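Local coordinates for protein carbohydrate kinase, pfkB family (PDB 3KTN) that probably phosphorylates a sugar or sugar acid, putatively 2-keto-3-deoxygluconate, as a magnesium-binding kinase of the PfkB (ribokinase-like) family, at residues K145-D148 / A149-L153; A180-M183 / R184-Y187. One frame throughout, in Å; residues are numbered along the deposited sequence.

Interaction 1 of 2, residues K145-D148 / A149-L153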
loop_
_atom_site.group_PDB
_atom_site.type_symbol
_atom_site.label_atom_id
_atom_site.label_comp_id
_atom_site.label_asym_id
_atom_site.label_seq_id
_atom_site.Cartn_x
_atom_site.Cartn_y
_atom_site.Cartn_z
ATOM N N LYS A 145 -5.184 20.539 35.362
ATOM C CA LYS A 145 -4.190 21.475 34.841
ATOM C C LYS A 145 -4.607 22.143 33.534
ATOM O O LYS A 145 -4.397 23.342 33.363
ATOM C CB LYS A 145 -2.840 20.781 34.653
ATOM C CG LYS A 145 -2.170 20.382 35.961
ATOM C CD LYS A 145 -0.755 19.883 35.734
ATOM C CE LYS A 145 -0.131 19.386 37.027
ATOM N NZ LYS A 145 1.246 18.857 36.805
ATOM N N THR A 146 -5.189 21.382 32.608
ATOM C CA THR A 146 -5.622 21.973 31.344
ATOM C C THR A 146 -6.854 22.836 31.609
ATOM O O THR A 146 -7.076 23.848 30.941
ATOM C CB THR A 146 -5.961 20.892 30.270
ATOM O OG1 THR A 146 -7.013 20.039 30.738
ATOM C CG2 THR A 146 -4.733 20.036 29.967
ATOM N N ARG A 147 -7.656 22.431 32.589
ATOM C CA ARG A 147 -8.852 23.192 32.937
ATOM C C ARG A 147 -8.460 24.549 33.525
ATOM O O ARG A 147 -8.979 25.589 33.108
ATOM C CB ARG A 147 -9.718 22.417 33.937
ATOM C CG ARG A 147 -10.887 23.237 34.488
ATOM C CD ARG A 147 -11.912 22.371 35.204
ATOM N NE ARG A 147 -11.303 21.512 36.216
ATOM C CZ ARG A 147 -11.146 20.199 36.085
ATOM N NH1 ARG A 147 -11.558 19.583 34.983
ATOM N NH2 ARG A 147 -10.571 19.501 37.056
ATOM N N ASP A 148 -7.538 24.540 34.483
ATOM C CA ASP A 148 -7.090 25.785 35.106
ATOM C C ASP A 148 -6.453 26.710 34.080
ATOM O O ASP A 148 -6.593 27.931 34.160
ATOM C CB ASP A 148 -6.084 25.505 36.230
ATOM C CG ASP A 148 -6.685 24.692 37.364
ATOM O OD1 ASP A 148 -7.897 24.843 37.633
ATOM O OD2 ASP A 148 -5.940 23.912 37.998
ATOM N N ALA A 149 -5.749 26.128 33.113
ATOM C CA ALA A 149 -5.105 26.925 32.074
ATOM C C ALA A 149 -6.152 27.543 31.157
ATOM O O ALA A 149 -6.042 28.707 30.773
ATOM C CB ALA A 149 -4.139 26.063 31.265
ATOM N N ALA A 150 -7.171 26.766 30.812
ATOM C CA ALA A 150 -8.225 27.258 29.933
ATOM C C ALA A 150 -8.973 28.430 30.575
ATOM O O ALA A 150 -9.203 29.456 29.934
ATOM C CB ALA A 150 -9.198 26.125 29.597
ATOM N N LEU A 151 -9.341 28.273 31.843
ATOM C CA LEU A 151 -10.060 29.316 32.573
ATOM C C LEU A 151 -9.241 30.601 32.649
ATOM O O LEU A 151 -9.752 31.692 32.391
ATOM C CB LEU A 151 -10.412 28.816 33.976
ATOM C CG LEU A 151 -11.383 27.629 33.944
ATOM C CD1 LEU A 151 -11.567 27.040 35.329
ATOM C CD2 LEU A 151 -12.711 28.095 33.374
ATOM N N ILE A 152 -7.965 30.472 32.989
ATOM C CA ILE A 152 -7.089 31.633 33.074
ATOM C C ILE A 152 -6.981 32.328 31.722
ATOM O O ILE A 152 -6.998 33.560 31.642
ATOM C CB ILE A 152 -5.684 31.222 33.552
ATOM C CG1 ILE A 152 -5.736 30.894 35.048
ATOM C CG2 ILE A 152 -4.673 32.324 33.250
ATOM C CD1 ILE A 152 -4.421 30.395 35.625
ATOM N N LEU A 153 -6.875 31.543 30.656
ATOM C CA LEU A 153 -6.766 32.110 29.317
ATOM C C LEU A 153 -8.018 32.888 28.933
ATOM O O LEU A 153 -7.930 33.959 28.332
ATOM C CB LEU A 153 -6.518 31.005 28.287
ATOM C CG LEU A 153 -6.568 31.425 26.816
ATOM C CD1 LEU A 153 -5.614 32.584 26.568
ATOM C CD2 LEU A 153 -6.202 30.229 25.943
#
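Thr146 O accepts the backbone N-H of Ala150 at 2.9 Å, one of four successive i to i+4 bonds that tie 145-148 to 149-152. The bond from Leu151 N to Arg147 O is the straightest of them, with an N-H...O angle of 170° and a length of 3.0 Å. Beside that bond, Leu151 CG lies next to its own backbone N (chi1 -64°), which turns the side chain back over the same carbonyl and brings CG to 3.3 Å from Arg147 O. Leu151 CD1 then meets Arg147 CG at 4.0 Å, the two side chains lying alongside each other and pointing the same way. Arg147 NH1 bonds to Leu140 O, which ties down the guanidinium end. One residue further on, Ile152 CG1 rests 3.2 Å from Asp148 O, the carbonyl that also takes the Ile152 N-H. Ala149 and Ala150 both touch Phe8 of strand 4-8. Thr146 OG1 bonds back to Ser139 O and Thr143 O, joining the first turn to the preceding chain. This is regular alpha-helical i to i+4 packing, here in helix 144-159, which flanks the central sheet of a ribokinase-like fold.

Interaction 2 of 2, residues A180-M183 / R184-Y187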
loop_
_atom_site.group_PDB
_atom_site.type_symbol
_atom_site.label_atom_id
_atom_site.label_comp_id
_atom_site.label_asym_id
_atom_site.label_seq_id
_atom_site.Cartn_x
_atom_site.Cartn_y
_atom_site.Cartn_z
ATOM N N ALA A 180 -21.007 14.436 34.713
ATOM C CA ALA A 180 -21.778 15.430 33.978
ATOM C C ALA A 180 -21.959 16.673 34.840
ATOM O O ALA A 180 -21.789 17.798 34.369
ATOM C CB ALA A 180 -23.134 14.857 33.589
ATOM N N LEU A 181 -22.303 16.460 36.106
ATOM C CA LEU A 181 -22.500 17.560 37.041
ATOM C C LEU A 181 -21.196 18.319 37.246
ATOM O O LEU A 181 -21.185 19.548 37.300
ATOM C CB LEU A 181 -23.009 17.031 38.385
ATOM C CG LEU A 181 -24.392 16.376 38.379
ATOM C CD1 LEU A 181 -24.696 15.820 39.761
ATOM C CD2 LEU A 181 -25.448 17.393 37.960
ATOM N N PHE A 182 -20.096 17.582 37.358
ATOM C CA PHE A 182 -18.793 18.203 37.547
ATOM C C PHE A 182 -18.477 19.102 36.361
ATOM O O PHE A 182 -18.022 20.234 36.532
ATOM C CB PHE A 182 -17.700 17.142 37.679
ATOM C CG PHE A 182 -16.343 17.713 37.975
ATOM C CD1 PHE A 182 -16.058 18.250 39.227
ATOM C CD2 PHE A 182 -15.356 17.741 36.995
ATOM C CE1 PHE A 182 -14.812 18.810 39.500
ATOM C CE2 PHE A 182 -14.106 18.299 37.256
ATOM C CZ PHE A 182 -13.834 18.835 38.511
HETATM N N MSE A 183 -18.721 18.598 35.157
HETATM C CA MSE A 183 -18.454 19.377 33.958
HETATM C C MSE A 183 -19.358 20.592 33.874
HETATM O O MSE A 183 -18.971 21.624 33.328
HETATM C CB MSE A 183 -18.608 18.507 32.712
HETATM C CG MSE A 183 -17.494 17.484 32.573
HETATM SE SE MSE A 183 -15.757 18.262 32.987
HETATM C CE MSE A 183 -15.699 19.608 31.600
ATOM N N ARG A 184 -20.563 20.459 34.415
ATOM C CA ARG A 184 -21.518 21.559 34.440
ATOM C C ARG A 184 -20.839 22.749 35.111
ATOM O O ARG A 184 -20.806 23.857 34.574
ATOM C CB ARG A 184 -22.754 21.159 35.251
ATOM C CG ARG A 184 -23.574 22.340 35.754
ATOM C CD ARG A 184 -24.817 22.557 34.922
ATOM N NE ARG A 184 -25.950 21.786 35.428
ATOM C CZ ARG A 184 -26.723 22.164 36.443
ATOM N NH1 ARG A 184 -26.491 23.311 37.071
ATOM N NH2 ARG A 184 -27.733 21.395 36.826
ATOM N N GLN A 185 -20.287 22.492 36.292
ATOM C CA GLN A 185 -19.604 23.508 37.082
ATOM C C GLN A 185 -18.473 24.188 36.322
ATOM O O GLN A 185 -18.331 25.409 36.367
ATOM C CB GLN A 185 -19.039 22.879 38.358
ATOM C CG GLN A 185 -20.087 22.270 39.264
ATOM C CD GLN A 185 -19.475 21.461 40.389
ATOM O OE1 GLN A 185 -18.642 21.960 41.145
ATOM N NE2 GLN A 185 -19.888 20.203 40.506
ATOM N N GLN A 186 -17.664 23.393 35.627
ATOM C CA GLN A 186 -16.537 23.940 34.883
ATOM C C GLN A 186 -16.992 24.798 33.714
ATOM O O GLN A 186 -16.399 25.833 33.433
ATOM C CB GLN A 186 -15.635 22.805 34.403
ATOM C CG GLN A 186 -15.399 21.754 35.478
ATOM C CD GLN A 186 -15.013 22.360 36.822
ATOM O OE1 GLN A 186 -15.251 21.763 37.870
ATOM N NE2 GLN A 186 -14.404 23.540 36.792
ATOM N N TYR A 187 -18.054 24.379 33.037
ATOM C CA TYR A 187 -18.573 25.149 31.916
ATOM C C TYR A 187 -19.168 26.465 32.420
ATOM O O TYR A 187 -18.990 27.521 31.803
ATOM C CB TYR A 187 -19.635 24.335 31.165
ATOM C CG TYR A 187 -19.065 23.328 30.178
ATOM C CD1 TYR A 187 -18.019 22.475 30.535
ATOM C CD2 TYR A 187 -19.581 23.224 28.888
ATOM C CE1 TYR A 187 -17.500 21.546 29.627
ATOM C CE2 TYR A 187 -19.070 22.297 27.974
ATOM C CZ TYR A 187 -18.031 21.462 28.351
ATOM O OH TYR A 187 -17.532 20.548 27.449
#
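Phe182 and Gln186 sit one turn apart on helix 177-190, the crossover helix of a beta-alpha-beta unit between strands 163-167 and 196-198, and the Gln186 side chain reaches over one face of the Phe182 ring. The planes of ring and amide are inclined by 47°, and the end of the amide lies toward the rim of the ring; which of its atoms is oxygen there is doubtful. With CG anti to the backbone N (chi1 -176°) the Phe182 ring projects outward from the helix, and Gln186, bent at chi2 (-48°), folds back over it. Gln186 CG approaches Phe182 O at 3.2 Å. A second i to i+4 pair comes from selenomethionine Met183, whose chain bends at chi2 and chi3 and crosses the Tyr187 side chain obliquely. Leu140 of helix 138-142 touches both of these side chains, while the Tyr187 ring meets Phe166 edge-to-face and a bond to Asn169 N anchors its hydroxyl end. In the backbone of the same turn, Tyr187 N donates to Met183 O at 2.9 Å, and Tyr187 CD1 approaches that same oxygen at 3.1 Å. The methyl carbon Met183 CE finally comes to 3.3 Å from Tyr187 CE1.

In the fold
Interactions 1 and 2 lie on neighbouring helices, 144-159 and 177-190, with their centres about 14 Å apart, and they meet directly through Arg147. Its side chain packs against the Gln186 amide, and its NH2 lies 3.6 Å from Phe182 CZ. Leu151 extends the interface to Arg189 and Ile190. Leu140 of helix 138-142 is shared by both: its carbonyl receives Arg147 NH1, and its side chain touches Met183 and Tyr187. Each contact lies within one helix; Arg147 and Leu151 join the two helices, which pack beside the large mixed sheet. Both contacts are remote from the magnesium site at Asp274 and Ile276.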